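Local coordinates for protein cellulase (PDB 6WQY) that acts as a broad-specificity endoglucanase, probably cleaving cellulose and related beta-glucans with this glycoside hydrolase family 5 domain of a longer protein, at residues G308-V313 against Y330-A335; W357-H362 against Q372-V377. All blocks are in the same frame, centred on the assembly; numbering follows the deposited sequence.

How the contacts relate
Along the chain, contact 1 comes first: strand 305-310, the seventh of the eight barrel strands, is followed by a loop and helix 318-337, whose inner side returns to the strand. Strand 342-346 completes that beta-alpha-beta unit, and contact 2 then folds the loop after this last strand onto helix 371-383. The contacts are in series, neither nested nor crossed, with centres about 13 Å apart. They meet at the indole of Trp357 in 357-362, which packs on 308-313: Val313 CG1 lies 3.5 Å from Trp357 CE2. Helix 318-337 ties them together too, since its Leu328 touches both Met310 of contact 1 and Val374 of contact 2.

Contact 1: residues G308-V313 against Y330-A335; sequences GEMGCV and YVCKAA
No ring, amide or carboxylate meets another group between Met310 and the pair Val331 and Cys332, so the contact has no faces or edges to assign; it is made by one methyl group. This is strand-to-helix packing in the TIM barrel: Met310 ends strand 305-310, and helix 318-337 covers the strand from outside. The methionine is folded up, with CG wedged between its own backbone N and carbonyl carbon (chi1 50°) and further bends at chi2 (76°) and chi3 (66°), which turn CE rather than SD to the helix. Met310 CE lies 3.8 Å from Val331 CG1, the branch anti to the valine N, and 3.9 Å from Cys332 SG. Seen from CE, the two partners lie at about a right angle, and the Met310 and Val331 side chains run past each other in opposite directions. All three residues are buried, and the two segments together bury 101 Å² against each other, while Pro342 of the next strand touches both Met310 and Cys332. The neighbouring Glu309 is held elsewhere, by a salt bridge to Arg76 and a hydrogen bond to Tyr253. Within the helix, Ala335 N donates to Val331 O at 2.8 Å.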
# COMPACT_ATOMS: atom_id res chain seq x y z
N GLY A 308 -0.30 -1.88 -3.66
CA GLY A 308 -0.66 -1.21 -2.43
C GLY A 308 -1.18 0.20 -2.61
O GLY A 308 -1.86 0.71 -1.71
N GLU A 309 -0.86 0.85 -3.74
CA GLU A 309 -1.40 2.15 -4.09
C GLU A 309 -1.54 2.23 -5.61
O GLU A 309 -0.62 1.83 -6.34
CB GLU A 309 -0.51 3.31 -3.64
CG GLU A 309 -0.29 3.39 -2.15
CD GLU A 309 0.60 4.55 -1.72
OE1 GLU A 309 0.80 5.50 -2.52
OE2 GLU A 309 1.09 4.51 -0.55
N MET A 310 -2.67 2.78 -6.06
CA MET A 310 -2.96 3.10 -7.46
C MET A 310 -4.08 4.15 -7.40
O MET A 310 -4.63 4.42 -6.33
CB MET A 310 -3.35 1.85 -8.26
CG MET A 310 -4.42 0.98 -7.64
SD MET A 310 -6.12 1.59 -7.77
CE MET A 310 -6.41 1.52 -9.54
N GLY A 311 -4.42 4.75 -8.54
CA GLY A 311 -5.56 5.65 -8.57
C GLY A 311 -5.40 6.73 -9.62
O GLY A 311 -4.47 6.73 -10.42
N CYS A 312 -6.35 7.68 -9.59
CA CYS A 312 -6.39 8.77 -10.55
C CYS A 312 -7.31 9.84 -9.98
O CYS A 312 -8.40 9.50 -9.51
CB CYS A 312 -6.93 8.28 -11.90
SG CYS A 312 -6.84 9.47 -13.23
N VAL A 313 -6.89 11.10 -10.05
CA VAL A 313 -7.67 12.18 -9.46
C VAL A 313 -8.89 12.53 -10.31
O VAL A 313 -8.96 12.30 -11.52
CB VAL A 313 -6.83 13.44 -9.17
CG1 VAL A 313 -5.72 13.12 -8.18
CG2 VAL A 313 -6.28 14.05 -10.46
N TYR A 330 -9.81 0.15 -16.44
CA TYR A 330 -8.80 -0.61 -17.17
C TYR A 330 -7.73 -1.16 -16.23
O TYR A 330 -7.32 -2.33 -16.35
CB TYR A 330 -8.15 0.27 -18.25
CG TYR A 330 -7.35 -0.54 -19.21
CD1 TYR A 330 -6.02 -0.83 -18.98
CD2 TYR A 330 -7.93 -1.06 -20.35
CE1 TYR A 330 -5.29 -1.61 -19.85
CE2 TYR A 330 -7.21 -1.84 -21.23
CZ TYR A 330 -5.90 -2.11 -20.97
OH TYR A 330 -5.17 -2.89 -21.84
N VAL A 331 -7.26 -0.33 -15.31
CA VAL A 331 -6.20 -0.76 -14.40
C VAL A 331 -6.71 -1.82 -13.43
O VAL A 331 -6.00 -2.78 -13.13
CB VAL A 331 -5.60 0.46 -13.66
CG1 VAL A 331 -4.64 0.01 -12.58
CG2 VAL A 331 -4.89 1.37 -14.65
N CYS A 332 -7.94 -1.67 -12.92
CA CYS A 332 -8.46 -2.67 -12.00
C CYS A 332 -8.69 -4.01 -12.70
O CYS A 332 -8.40 -5.07 -12.12
CB CYS A 332 -9.73 -2.19 -11.31
SG CYS A 332 -9.43 -0.94 -10.03
N LYS A 333 -9.19 -3.99 -13.93
CA LYS A 333 -9.38 -5.23 -14.67
C LYS A 333 -8.03 -5.89 -14.97
O LYS A 333 -7.90 -7.12 -14.87
CB LYS A 333 -10.17 -4.95 -15.95
CG LYS A 333 -10.38 -6.16 -16.85
CD LYS A 333 -11.06 -7.30 -16.12
CE LYS A 333 -11.40 -8.44 -17.08
NZ LYS A 333 -11.66 -9.71 -16.36
N ALA A 334 -7.02 -5.10 -15.32
CA ALA A 334 -5.69 -5.65 -15.55
C ALA A 334 -5.11 -6.22 -14.27
O ALA A 334 -4.48 -7.29 -14.28
CB ALA A 334 -4.78 -4.60 -16.16
N ALA A 335 -5.30 -5.52 -13.15
CA ALA A 335 -4.82 -6.06 -11.88
C ALA A 335 -5.42 -7.44 -11.62
O ALA A 335 -4.70 -8.39 -11.27
CB ALA A 335 -5.17 -5.09 -10.75

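Contact 2: residues W357-H362 against Q372-V377; sequences WALFNH and QEVIDV
Leu359 turns its CG to the side of its own backbone N (chi1 -56°), which aims the two methyls of the leucine at the helix bearing Val374 and Ile375; Ile375 in turn is extended at chi2 (163°), carrying CD1 out to the ring of Phe360. The arrangement belongs to the TIM barrel's last beta-alpha step: the loop that follows strand 342-346 folds back onto the closing helix, 371-383. Each branch of the leucine has its own partner. Leu359 CD2 is 4.0 Å from Val374 CG1, the two side chains crossing at about a right angle, whereas Leu359 CD1 is 4.2 Å from Ile375 CG1 and these chains slide past each other in opposite directions. At the aromatic neighbour the approach is oblique and centred on one corner of the ring: Ile375 CD1 stands 3.6 Å from Phe360 CZ and 3.9 Å from Phe360 CE1, with the side chains again nearly perpendicular. The four residues are buried and bring together 157 Å² without any hydrogen bond from segment to segment, so the join is wholly apolar. Polar bonds beside the apolar patch also hold the loop: the carboxylate of Asp346 takes a hydrogen bond from Leu359 N at OD2, and its OD1 is hydrogen-bonded to His362 NE2. The ring of Phe360 also packs on Leu63, Leu67 and Ala70 of helix 61-70, so the loop links the first and last parts of the barrel. One turn apart on the same helix, Gln372 NE2 donates to Asp376 OD1 at 3.0 Å with a bent N-H...O angle of 140°; the acceptor lies near the amide plane, but the amide nitrogen comes in from above the carboxylate plane.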
# COMPACT_ATOMS: atom_id res chain seq x y z
N TRP A 357 -8.21 13.09 -4.79
CA TRP A 357 -8.33 11.65 -4.80
C TRP A 357 -9.54 11.16 -4.03
O TRP A 357 -9.82 9.96 -4.02
CB TRP A 357 -7.10 11.01 -4.13
CG TRP A 357 -5.77 11.40 -4.67
CD1 TRP A 357 -5.01 12.48 -4.31
CD2 TRP A 357 -5.00 10.69 -5.66
NE1 TRP A 357 -3.84 12.49 -5.01
CE2 TRP A 357 -3.80 11.41 -5.84
CE3 TRP A 357 -5.20 9.53 -6.40
CZ2 TRP A 357 -2.81 11.01 -6.74
CZ3 TRP A 357 -4.21 9.13 -7.28
CH2 TRP A 357 -3.04 9.87 -7.45
N ALA A 358 -10.26 12.04 -3.34
CA ALA A 358 -11.23 11.61 -2.35
C ALA A 358 -12.46 10.96 -2.99
O ALA A 358 -13.07 11.52 -3.91
CB ALA A 358 -11.69 12.81 -1.53
N LEU A 359 -12.85 9.82 -2.45
CA LEU A 359 -14.13 9.18 -2.73
C LEU A 359 -15.08 9.28 -1.56
O LEU A 359 -16.30 9.34 -1.77
CB LEU A 359 -13.93 7.70 -3.09
CG LEU A 359 -12.99 7.42 -4.26
CD1 LEU A 359 -12.85 5.91 -4.46
CD2 LEU A 359 -13.44 8.09 -5.53
N PHE A 360 -14.56 9.30 -0.33
CA PHE A 360 -15.37 9.41 0.87
C PHE A 360 -14.82 10.51 1.77
O PHE A 360 -13.59 10.72 1.83
CB PHE A 360 -15.30 8.12 1.72
CG PHE A 360 -15.78 6.89 1.02
CD1 PHE A 360 -14.91 6.15 0.24
CD2 PHE A 360 -17.08 6.46 1.15
CE1 PHE A 360 -15.34 5.02 -0.42
CE2 PHE A 360 -17.52 5.32 0.50
CZ PHE A 360 -16.64 4.60 -0.28
N ASN A 361 -15.70 11.17 2.51
CA ASN A 361 -15.27 11.93 3.67
C ASN A 361 -14.77 10.92 4.72
O ASN A 361 -15.49 9.98 5.07
CB ASN A 361 -16.43 12.77 4.21
CG ASN A 361 -16.01 13.65 5.36
OD1 ASN A 361 -15.70 13.14 6.44
ND2 ASN A 361 -16.01 14.95 5.16
N HIS A 362 -13.52 11.10 5.19
CA HIS A 362 -12.89 10.10 6.04
C HIS A 362 -13.48 10.05 7.44
O HIS A 362 -13.20 9.09 8.17
CB HIS A 362 -11.39 10.35 6.13
CG HIS A 362 -10.63 10.05 4.88
ND1 HIS A 362 -9.25 9.92 4.89
CD2 HIS A 362 -11.01 9.84 3.59
CE1 HIS A 362 -8.82 9.66 3.67
NE2 HIS A 362 -9.87 9.61 2.86
N GLN A 372 -19.70 7.13 -6.41
CA GLN A 372 -20.41 5.88 -6.67
C GLN A 372 -20.04 5.32 -8.04
O GLN A 372 -19.83 4.11 -8.20
CB GLN A 372 -21.92 6.09 -6.59
CG GLN A 372 -22.72 4.81 -6.80
CD GLN A 372 -22.54 3.84 -5.65
OE1 GLN A 372 -23.02 4.10 -4.53
NE2 GLN A 372 -21.85 2.74 -5.88
N GLU A 373 -19.96 6.19 -9.05
CA GLU A 373 -19.65 5.73 -10.40
C GLU A 373 -18.22 5.23 -10.49
O GLU A 373 -17.94 4.26 -11.21
CB GLU A 373 -19.90 6.88 -11.38
CG GLU A 373 -21.38 7.17 -11.65
CD GLU A 373 -22.16 7.76 -10.48
OE1 GLU A 373 -21.57 8.51 -9.67
OE2 GLU A 373 -23.37 7.48 -10.36
N VAL A 374 -17.30 5.88 -9.78
CA VAL A 374 -15.92 5.45 -9.75
C VAL A 374 -15.80 4.08 -9.09
O VAL A 374 -15.12 3.17 -9.60
CB VAL A 374 -15.06 6.50 -9.03
CG1 VAL A 374 -13.63 5.99 -8.88
CG2 VAL A 374 -15.08 7.82 -9.78
N ILE A 375 -16.43 3.92 -7.93
CA ILE A 375 -16.41 2.65 -7.22
C ILE A 375 -17.00 1.55 -8.08
O ILE A 375 -16.45 0.44 -8.15
CB ILE A 375 -17.15 2.81 -5.88
CG1 ILE A 375 -16.39 3.77 -4.97
CG2 ILE A 375 -17.35 1.47 -5.22
CD1 ILE A 375 -17.19 4.33 -3.82
N ASP A 376 -18.09 1.85 -8.79
CA ASP A 376 -18.73 0.83 -9.62
C ASP A 376 -17.80 0.31 -10.70
O ASP A 376 -17.79 -0.88 -10.98
CB ASP A 376 -20.02 1.39 -10.22
CG ASP A 376 -21.14 1.51 -9.21
OD1 ASP A 376 -21.00 0.96 -8.09
OD2 ASP A 376 -22.15 2.16 -9.53
N VAL A 377 -17.02 1.19 -11.34
CA VAL A 377 -16.15 0.70 -12.42
C VAL A 377 -14.98 -0.11 -11.86
O VAL A 377 -14.52 -1.06 -12.50
CB VAL A 377 -15.68 1.80 -13.40
CG1 VAL A 377 -16.87 2.52 -14.01
CG2 VAL A 377 -14.73 2.76 -12.74